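Local structure of beta-galactosidase (Marinomonas sp. ef1, 6Y2K) at residues P132-W137 against A235-V240; I29-V34 against G65-L70. The protein hydrolyses terminal non-reducing beta-D-galactose residues from beta-galactosides as a cold-active, hexameric enzyme of glycoside hydrolase family 42. All coordinates share one frame; numbering follows the deposited sequence.

Interaction 1 of 2, residues P132-W137 against A235-V240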
ATOM      1  N   PRO A 132     -52.645 -33.759  24.461  1.00 22.37           N
ATOM      2  CA  PRO A 132     -52.372 -32.682  25.421  1.00 22.23           C
ATOM      3  C   PRO A 132     -50.935 -32.140  25.428  1.00 22.00           C
ATOM      4  O   PRO A 132     -50.707 -31.045  25.932  1.00 22.50           O
ATOM      5  CB  PRO A 132     -52.722 -33.311  26.786  1.00 22.58           C
ATOM      6  CG  PRO A 132     -52.623 -34.779  26.574  1.00 22.63           C
ATOM      7  CD  PRO A 132     -53.008 -35.021  25.139  1.00 22.59           C
ATOM      8  N   ALA A 133     -49.985 -32.914  24.910  1.00 21.88           N
ATOM      9  CA  ALA A 133     -48.605 -32.446  24.689  1.00 21.88           C
ATOM     10  C   ALA A 133     -48.469 -31.422  23.558  1.00 21.03           C
ATOM     11  O   ALA A 133     -47.563 -30.605  23.594  1.00 21.58           O
ATOM     12  CB  ALA A 133     -47.670 -33.630  24.409  1.00 22.81           C
ATOM     13  N   VAL A 134     -49.342 -31.472  22.557  1.00 20.26           N
ATOM     14  CA  VAL A 134     -49.158 -30.671  21.344  1.00 19.51           C
ATOM     15  C   VAL A 134     -49.741 -29.276  21.538  1.00 19.30           C
ATOM     16  O   VAL A 134     -50.957 -29.111  21.639  1.00 19.85           O
ATOM     17  CB  VAL A 134     -49.761 -31.364  20.104  1.00 19.21           C
ATOM     18  CG1 VAL A 134     -49.623 -30.491  18.857  1.00 18.95           C
ATOM     19  CG2 VAL A 134     -49.089 -32.710  19.879  1.00 18.96           C
ATOM     20  N   ALA A 135     -48.857 -28.279  21.603  1.00 18.68           N
ATOM     21  CA  ALA A 135     -49.248 -26.882  21.770  1.00 18.23           C
ATOM     22  C   ALA A 135     -49.288 -26.117  20.451  1.00 18.02           C
ATOM     23  O   ALA A 135     -49.952 -25.081  20.353  1.00 17.62           O
ATOM     24  CB  ALA A 135     -48.296 -26.204  22.738  1.00 18.04           C
ATOM     25  N   SER A 136     -48.603 -26.644  19.433  1.00 17.95           N
ATOM     26  CA  SER A 136     -48.348 -25.913  18.202  1.00 17.41           C
ATOM     27  C   SER A 136     -47.997 -26.863  17.065  1.00 16.58           C
ATOM     28  O   SER A 136     -47.521 -27.974  17.315  1.00 16.22           O
ATOM     29  CB  SER A 136     -47.184 -24.946  18.454  1.00 18.43           C
ATOM     30  OG  SER A 136     -46.721 -24.348  17.258  1.00 19.74           O
ATOM     31  N   TRP A 137     -48.215 -26.422  15.823  1.00 16.21           N
ATOM     32  CA  TRP A 137     -47.758 -27.162  14.645  1.00 16.11           C
ATOM     33  C   TRP A 137     -46.880 -26.288  13.770  1.00 16.01           C
ATOM     34  O   TRP A 137     -47.238 -25.142  13.502  1.00 15.51           O
ATOM     35  CB  TRP A 137     -48.937 -27.630  13.788  1.00 16.53           C
ATOM     36  CG  TRP A 137     -49.825 -28.674  14.399  1.00 16.80           C
ATOM     37  CD1 TRP A 137     -50.829 -28.469  15.296  1.00 17.13           C
ATOM     38  CD2 TRP A 137     -49.812 -30.075  14.124  1.00 16.91           C
ATOM     39  NE1 TRP A 137     -51.434 -29.655  15.605  1.00 17.25           N
ATOM     40  CE2 TRP A 137     -50.836 -30.659  14.893  1.00 17.20           C
ATOM     41  CE3 TRP A 137     -49.041 -30.895  13.287  1.00 17.03           C
ATOM     42  CZ2 TRP A 137     -51.112 -32.033  14.860  1.00 17.23           C
ATOM     43  CZ3 TRP A 137     -49.314 -32.260  13.249  1.00 17.06           C
ATOM     44  CH2 TRP A 137     -50.336 -32.816  14.036  1.00 17.13           C
ATOM     45  N   ALA A 235     -57.826 -27.402  16.707  1.00 22.85           N
ATOM     46  CA  ALA A 235     -58.280 -26.116  17.243  1.00 23.46           C
ATOM     47  C   ALA A 235     -57.522 -25.736  18.508  1.00 22.74           C
ATOM     48  O   ALA A 235     -57.227 -26.590  19.356  1.00 22.48           O
ATOM     49  CB  ALA A 235     -59.779 -26.156  17.535  1.00 24.32           C
ATOM     50  N   GLY A 236     -57.172 -24.456  18.608  1.00 22.81           N
ATOM     51  CA  GLY A 236     -56.444 -23.939  19.762  1.00 22.38           C
ATOM     52  C   GLY A 236     -54.929 -24.003  19.681  1.00 22.54           C
ATOM     53  O   GLY A 236     -54.257 -23.362  20.489  1.00 23.37           O
ATOM     54  N   ARG A 237     -54.380 -24.772  18.731  1.00 21.06           N
ATOM     55  CA  ARG A 237     -52.922 -24.899  18.578  1.00 20.01           C
ATOM     56  C   ARG A 237     -52.371 -23.755  17.707  1.00 19.35           C
ATOM     57  O   ARG A 237     -52.987 -23.396  16.706  1.00 18.95           O
ATOM     58  CB  ARG A 237     -52.551 -26.252  17.956  1.00 19.53           C
ATOM     59  CG  ARG A 237     -52.474 -27.401  18.946  1.00 20.00           C
ATOM     60  CD  ARG A 237     -53.800 -27.711  19.637  1.00 20.16           C
ATOM     61  NE  ARG A 237     -53.651 -28.823  20.575  1.00 20.62           N
ATOM     62  CZ  ARG A 237     -54.641 -29.357  21.289  1.00 20.64           C
ATOM     63  NH1 ARG A 237     -54.384 -30.367  22.114  1.00 20.46           N
ATOM     64  NH2 ARG A 237     -55.889 -28.904  21.176  1.00 20.56           N
ATOM     65  N   ASP A 238     -51.224 -23.194  18.098  1.00 18.60           N
ATOM     66  CA  ASP A 238     -50.560 -22.159  17.304  1.00 18.72           C
ATOM     67  C   ASP A 238     -49.965 -22.767  16.040  1.00 17.97           C
ATOM     68  O   ASP A 238     -49.172 -23.700  16.120  1.00 18.24           O
ATOM     69  CB  ASP A 238     -49.428 -21.491  18.091  1.00 19.39           C
ATOM     70  CG  ASP A 238     -49.926 -20.612  19.221  1.00 19.55           C
ATOM     71  OD1 ASP A 238     -50.963 -19.942  19.071  1.00 20.67           O
ATOM     72  OD2 ASP A 238     -49.233 -20.548  20.245  1.00 20.33           O
ATOM     73  N   LEU A 239     -50.365 -22.252  14.885  1.00 17.49           N
ATOM     74  CA  LEU A 239     -49.798 -22.693  13.607  1.00 17.05           C
ATOM     75  C   LEU A 239     -48.691 -21.718  13.222  1.00 17.00           C
ATOM     76  O   LEU A 239     -48.890 -20.498  13.233  1.00 17.14           O
ATOM     77  CB  LEU A 239     -50.885 -22.765  12.537  1.00 17.06           C
ATOM     78  CG  LEU A 239     -52.140 -23.570  12.936  1.00 16.97           C
ATOM     79  CD1 LEU A 239     -53.113 -23.647  11.781  1.00 17.06           C
ATOM     80  CD2 LEU A 239     -51.764 -24.969  13.405  1.00 16.85           C
ATOM     81  N   VAL A 240     -47.531 -22.276  12.892  1.00 17.02           N
ATOM     82  CA  VAL A 240     -46.309 -21.509  12.680  1.00 16.76           C
ATOM     83  C   VAL A 240     -45.550 -22.093  11.495  1.00 16.55           C
ATOM     84  O   VAL A 240     -45.704 -23.278  11.173  1.00 15.95           O
ATOM     85  CB  VAL A 240     -45.440 -21.507  13.974  1.00 17.05           C
ATOM     86  CG1 VAL A 240     -44.988 -22.903  14.372  1.00 17.70           C
ATOM     87  CG2 VAL A 240     -44.235 -20.578  13.857  1.00 17.27           C
TER
HETATM   88  O   HOH W   1     -51.576 -23.973  22.229  1.00 39.34           O

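Interaction 2 of 2, residues I29-V34 against G65-L70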
ATOM      1  N   ILE A  29     -35.613 -25.338  29.438  1.00 20.38           N
ATOM      2  CA  ILE A  29     -36.349 -25.509  28.184  0.50 20.38           C
ATOM      3  C   ILE A  29     -37.819 -25.791  28.503  1.00 20.53           C
ATOM      4  O   ILE A  29     -38.114 -26.631  29.353  1.00 19.90           O
ATOM      5  CB  ILE A  29     -35.794 -26.697  27.357  0.50 20.23           C
ATOM      6  CG1 ILE A  29     -34.312 -26.500  26.981  0.50 20.33           C
ATOM      7  CG2 ILE A  29     -36.610 -26.911  26.096  0.50 20.19           C
ATOM      8  CD1 ILE A  29     -34.014 -25.222  26.234  0.50 20.20           C
ATOM      9  N   GLN A  30     -38.728 -25.095  27.819  1.00 20.51           N
ATOM     10  CA  GLN A  30     -40.176 -25.278  27.994  1.00 21.03           C
ATOM     11  C   GLN A  30     -40.911 -25.814  26.754  1.00 21.29           C
ATOM     12  O   GLN A  30     -42.022 -26.358  26.898  1.00 19.74           O
ATOM     13  CB  GLN A  30     -40.817 -23.957  28.430  1.00 22.01           C
ATOM     14  CG  GLN A  30     -40.377 -23.480  29.805  1.00 22.22           C
ATOM     15  CD  GLN A  30     -41.076 -22.202  30.223  1.00 23.80           C
ATOM     16  OE1 GLN A  30     -40.483 -21.121  30.238  1.00 23.33           O
ATOM     17  NE2 GLN A  30     -42.355 -22.320  30.557  1.00 25.28           N
ATOM     18  N   TYR A  31     -40.324 -25.632  25.559  1.00 20.24           N
ATOM     19  CA  TYR A  31     -40.906 -26.075  24.288  1.00 20.26           C
ATOM     20  C   TYR A  31     -39.928 -26.968  23.532  1.00 19.07           C
ATOM     21  O   TYR A  31     -38.722 -26.744  23.563  1.00 17.72           O
ATOM     22  CB  TYR A  31     -41.257 -24.885  23.394  1.00 21.44           C
ATOM     23  CG  TYR A  31     -42.507 -24.157  23.793  1.00 23.38           C
ATOM     24  CD1 TYR A  31     -42.524 -23.352  24.928  1.00 25.08           C
ATOM     25  CD2 TYR A  31     -43.671 -24.251  23.033  1.00 25.04           C
ATOM     26  CE1 TYR A  31     -43.668 -22.672  25.309  1.00 26.71           C
ATOM     27  CE2 TYR A  31     -44.823 -23.570  23.399  1.00 26.73           C
ATOM     28  CZ  TYR A  31     -44.816 -22.785  24.542  1.00 28.27           C
ATOM     29  OH  TYR A  31     -45.944 -22.097  24.928  1.00 30.57           O
ATOM     30  N   VAL A  32     -40.461 -27.974  22.842  1.00 18.45           N
ATOM     31  CA  VAL A  32     -39.648 -28.922  22.084  1.00 18.28           C
ATOM     32  C   VAL A  32     -40.294 -29.184  20.728  1.00 17.73           C
ATOM     33  O   VAL A  32     -41.476 -29.545  20.671  1.00 17.33           O
ATOM     34  CB  VAL A  32     -39.494 -30.260  22.836  1.00 18.27           C
ATOM     35  CG1 VAL A  32     -38.585 -31.220  22.064  1.00 18.68           C
ATOM     36  CG2 VAL A  32     -38.954 -30.023  24.240  1.00 18.60           C
ATOM     37  N   ARG A  33     -39.529 -29.018  19.644  1.00 16.99           N
ATOM     38  CA  ARG A  33     -40.030 -29.331  18.304  1.00 16.59           C
ATOM     39  C   ARG A  33     -39.604 -30.745  17.893  1.00 16.41           C
ATOM     40  O   ARG A  33     -38.457 -31.138  18.097  1.00 16.04           O
ATOM     41  CB  ARG A  33     -39.554 -28.309  17.270  1.00 16.42           C
ATOM     42  CG  ARG A  33     -40.258 -28.439  15.927  1.00 16.22           C
ATOM     43  CD  ARG A  33     -39.583 -27.632  14.833  1.00 16.07           C
ATOM     44  NE  ARG A  33     -38.231 -28.113  14.557  1.00 15.95           N
ATOM     45  CZ  ARG A  33     -37.382 -27.544  13.703  1.00 15.90           C
ATOM     46  NH1 ARG A  33     -37.733 -26.466  13.003  1.00 15.59           N
ATOM     47  NH2 ARG A  33     -36.168 -28.065  13.546  1.00 15.97           N
ATOM     48  N   VAL A  34     -40.546 -31.512  17.344  1.00 16.37           N
ATOM     49  CA  VAL A  34     -40.253 -32.834  16.773  1.00 16.60           C
ATOM     50  C   VAL A  34     -41.045 -33.094  15.484  1.00 16.74           C
ATOM     51  O   VAL A  34     -42.078 -32.464  15.245  1.00 16.74           O
ATOM     52  CB  VAL A  34     -40.553 -33.992  17.768  1.00 16.76           C
ATOM     53  CG1 VAL A  34     -39.802 -33.795  19.080  1.00 17.33           C
ATOM     54  CG2 VAL A  34     -42.046 -34.147  18.017  1.00 16.84           C
ATOM     55  N   GLY A  65     -43.519 -31.878  31.611  1.00 25.38           N
ATOM     56  CA  GLY A  65     -44.087 -30.536  31.473  1.00 25.33           C
ATOM     57  C   GLY A  65     -43.675 -29.769  30.225  1.00 25.11           C
ATOM     58  O   GLY A  65     -43.888 -28.563  30.157  1.00 26.06           O
ATOM     59  N   LEU A  66     -43.111 -30.461  29.234  1.00 23.95           N
ATOM     60  CA  LEU A  66     -42.667 -29.824  27.989  1.00 23.35           C
ATOM     61  C   LEU A  66     -43.812 -29.735  26.993  1.00 22.86           C
ATOM     62  O   LEU A  66     -44.522 -30.717  26.770  1.00 23.51           O
ATOM     63  CB  LEU A  66     -41.498 -30.597  27.379  1.00 22.64           C
ATOM     64  CG  LEU A  66     -40.277 -30.677  28.301  1.00 22.70           C
ATOM     65  CD1 LEU A  66     -39.337 -31.797  27.891  1.00 22.38           C
ATOM     66  CD2 LEU A  66     -39.558 -29.331  28.346  1.00 23.19           C
ATOM     67  N   LYS A  67     -43.983 -28.551  26.413  1.00 22.01           N
ATOM     68  CA  LYS A  67     -44.982 -28.293  25.389  1.00 22.21           C
ATOM     69  C   LYS A  67     -44.377 -28.573  24.024  1.00 21.05           C
ATOM     70  O   LYS A  67     -43.267 -28.132  23.746  1.00 21.31           O
ATOM     71  CB  LYS A  67     -45.432 -26.835  25.448  1.00 24.54           C
ATOM     72  CG  LYS A  67     -46.228 -26.476  26.691  1.00 26.49           C
ATOM     73  CD  LYS A  67     -46.828 -25.083  26.557  1.00 28.79           C
ATOM     74  CE  LYS A  67     -47.914 -24.836  27.593  1.00 30.86           C
ATOM     75  NZ  LYS A  67     -47.402 -25.042  28.977  1.00 32.86           N
ATOM     76  N   VAL A  68     -45.104 -29.285  23.166  1.00 19.18           N
ATOM     77  CA  VAL A  68     -44.536 -29.774  21.910  1.00 18.46           C
ATOM     78  C   VAL A  68     -45.019 -28.974  20.702  1.00 17.80           C
ATOM     79  O   VAL A  68     -46.204 -28.651  20.592  1.00 17.96           O
ATOM     80  CB  VAL A  68     -44.804 -31.278  21.711  1.00 18.48           C
ATOM     81  CG1 VAL A  68     -44.315 -31.745  20.332  1.00 18.85           C
ATOM     82  CG2 VAL A  68     -44.110 -32.072  22.814  1.00 18.59           C
ATOM     83  N   ILE A  69     -44.073 -28.655  19.813  1.00 17.26           N
ATOM     84  CA  ILE A  69     -44.355 -28.103  18.495  1.00 16.89           C
ATOM     85  C   ILE A  69     -44.179 -29.264  17.525  1.00 16.93           C
ATOM     86  O   ILE A  69     -43.064 -29.749  17.348  1.00 16.29           O
ATOM     87  CB  ILE A  69     -43.370 -26.967  18.111  1.00 17.14           C
ATOM     88  CG1 ILE A  69     -43.391 -25.826  19.142  1.00 17.34           C
ATOM     89  CG2 ILE A  69     -43.680 -26.432  16.713  1.00 17.50           C
ATOM     90  CD1 ILE A  69     -42.115 -25.000  19.175  1.00 17.15           C
ATOM     91  N   LEU A  70     -45.270 -29.707  16.899  1.00 17.02           N
ATOM     92  CA  LEU A  70     -45.239 -30.892  16.040  1.00 17.47           C
ATOM     93  C   LEU A  70     -45.066 -30.442  14.588  1.00 16.69           C
ATOM     94  O   LEU A  70     -45.855 -29.651  14.088  1.00 16.06           O
ATOM     95  CB  LEU A  70     -46.544 -31.691  16.173  1.00 18.16           C
ATOM     96  CG  LEU A  70     -46.502 -33.205  16.379  1.00 19.59           C
ATOM     97  CD1 LEU A  70     -47.859 -33.815  16.025  1.00 19.58           C
ATOM     98  CD2 LEU A  70     -45.369 -33.918  15.653  1.00 19.87           C
TER
HETATM   99  O   HOH W   2     -43.418 -26.171  29.212  1.00 24.57           O
HETATM  100  O   HOH W   3     -44.441 -23.684  29.444  1.00 47.06           O

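Interaction 1 of 2, residues P132-W137 against A235-V240
Arg237 meets the backbone of Val134 and Ala135 where the loop before strand 238-240 comes up to strand 134-137. Just ahead of it in the chain, a water donates to both Gly236 O and Ala135 O, linking the two backbones before the strands pair. The Arg237 chain is bent at chi2 (63°), which carries the guanidinium back toward Val134. There NE donates to Val134 O at 2.9 Å, with the oxygen lying somewhat out of the guanidinium plane. The other nitrogens fix the group's rotation: NH2 bonds to Ala235 O at 3.2 Å, with that oxygen in the guanidinium plane, and NH1 to His131 O. Three backbone carbonyls thus hold one flat cation. On the way, Arg237 CB lies at the edge of the Trp137 ring, 3.9 Å from CD1, while Val134 CG1 sits over a face of the same indole. Asp238 opens the parallel ladder, its N donating to Ala135 O. Its own O takes two donors from opposite faces of its plane, Trp137 N at 2.9 Å and Ser136 OG at 2.8 Å; the serine hydroxyl gets there because it stands anti to the backbone N (chi1 170°). The Asp238 carboxylate turns to a salt bridge with Arg309. Leu239 runs alongside Trp137, CD2 to CB 3.9 Å; both rest on helix 205-233, and the indole NE1 hydrogen-bonds to OG of Ser234, just past the end of that helix. Val240 N carries the ladder on with a 2.9 Å bond to Trp137 O, and its CG1 comes within 3.7 Å of Ser136 OG. These bonds join the fourth and fifth strands of the TIM barrel, with the Arg237 bonds at their N-terminal ends; its positive charge is met by carbonyl oxygens whose dipoles would probably offset part of it.

Interaction 2 of 2, residues I29-V34 against G65-L70
Strands 29-34 and 67-70 run parallel, their axes 4.5 Å apart at closest approach and 27° from alignment, with Tyr31, Val32, Arg33 and Val34 in register with Lys67, Val68, Ile69 and Leu70. Four backbone bonds follow in the parallel pattern, from Lys67 N to Gln30 O through Val34 N to Ile69 O. A water donating to Gln30 O and Gly65 O bridges the backbones just before the pairing, at the Schellman turn that ends helix 52-63. On one side of the sheet, Lys67 crosses the Tyr31 ring obliquely: CB stands 4.0 Å from the ring centroid, only 16° off the normal, a CH-pi contact displaced toward the rim. With chi2 extended (-171°), CD of Lys67 comes to 3.5 Å from Tyr31 OH, while Ile69 CG1 approaches the ring edge, 4.2 Å from CD2. Without the ring, as with an alanine here, the Lys67 methylenes would probably lose their aromatic face and Ile69 CG1 its ring edge. Farther along this side, Arg33 CG meets Ile69 CG2 at 4.0 Å before its chain turns away. The other side is aliphatic. Val32 CG2 meets Leu66 CD1 at 4.1 Å, and Val34 CG2 reaches both Val68 CG1 (4.0 Å) and Leu70 CD2, beside helix 52-63. The contact belongs to a beta-alpha-beta unit, in which backbone bonds set the register and aliphatic side chains pack the face toward helix 52-63. On the barrel side, Arg33 reaches away from the contact into salt bridges with Glu36 and Glu314 and a hydrogen bond to Gln138.

From the N terminus, interaction 2 comes first: 29-34 pairs with 65-70 and closes a loop of 30 residues containing helix 52-63. Interaction 1 follows in series, its 132-137 and 235-240 segments closing a far longer, largely helical connection of 97 residues that includes helix 205-233; the loops neither nest nor cross. The contacts lie about 10 Å apart between centres and share a sheet, because strands 67-71 and 134-138 are neighbours. Probable hydrogen bonds from Val68 N to Ala133 O (2.8 Å) and from Ala135 N to Val68 O join them, as does packing of Trp137 on Leu70. Together they tie strands two to five of the TIM barrel into one continuous parallel arc.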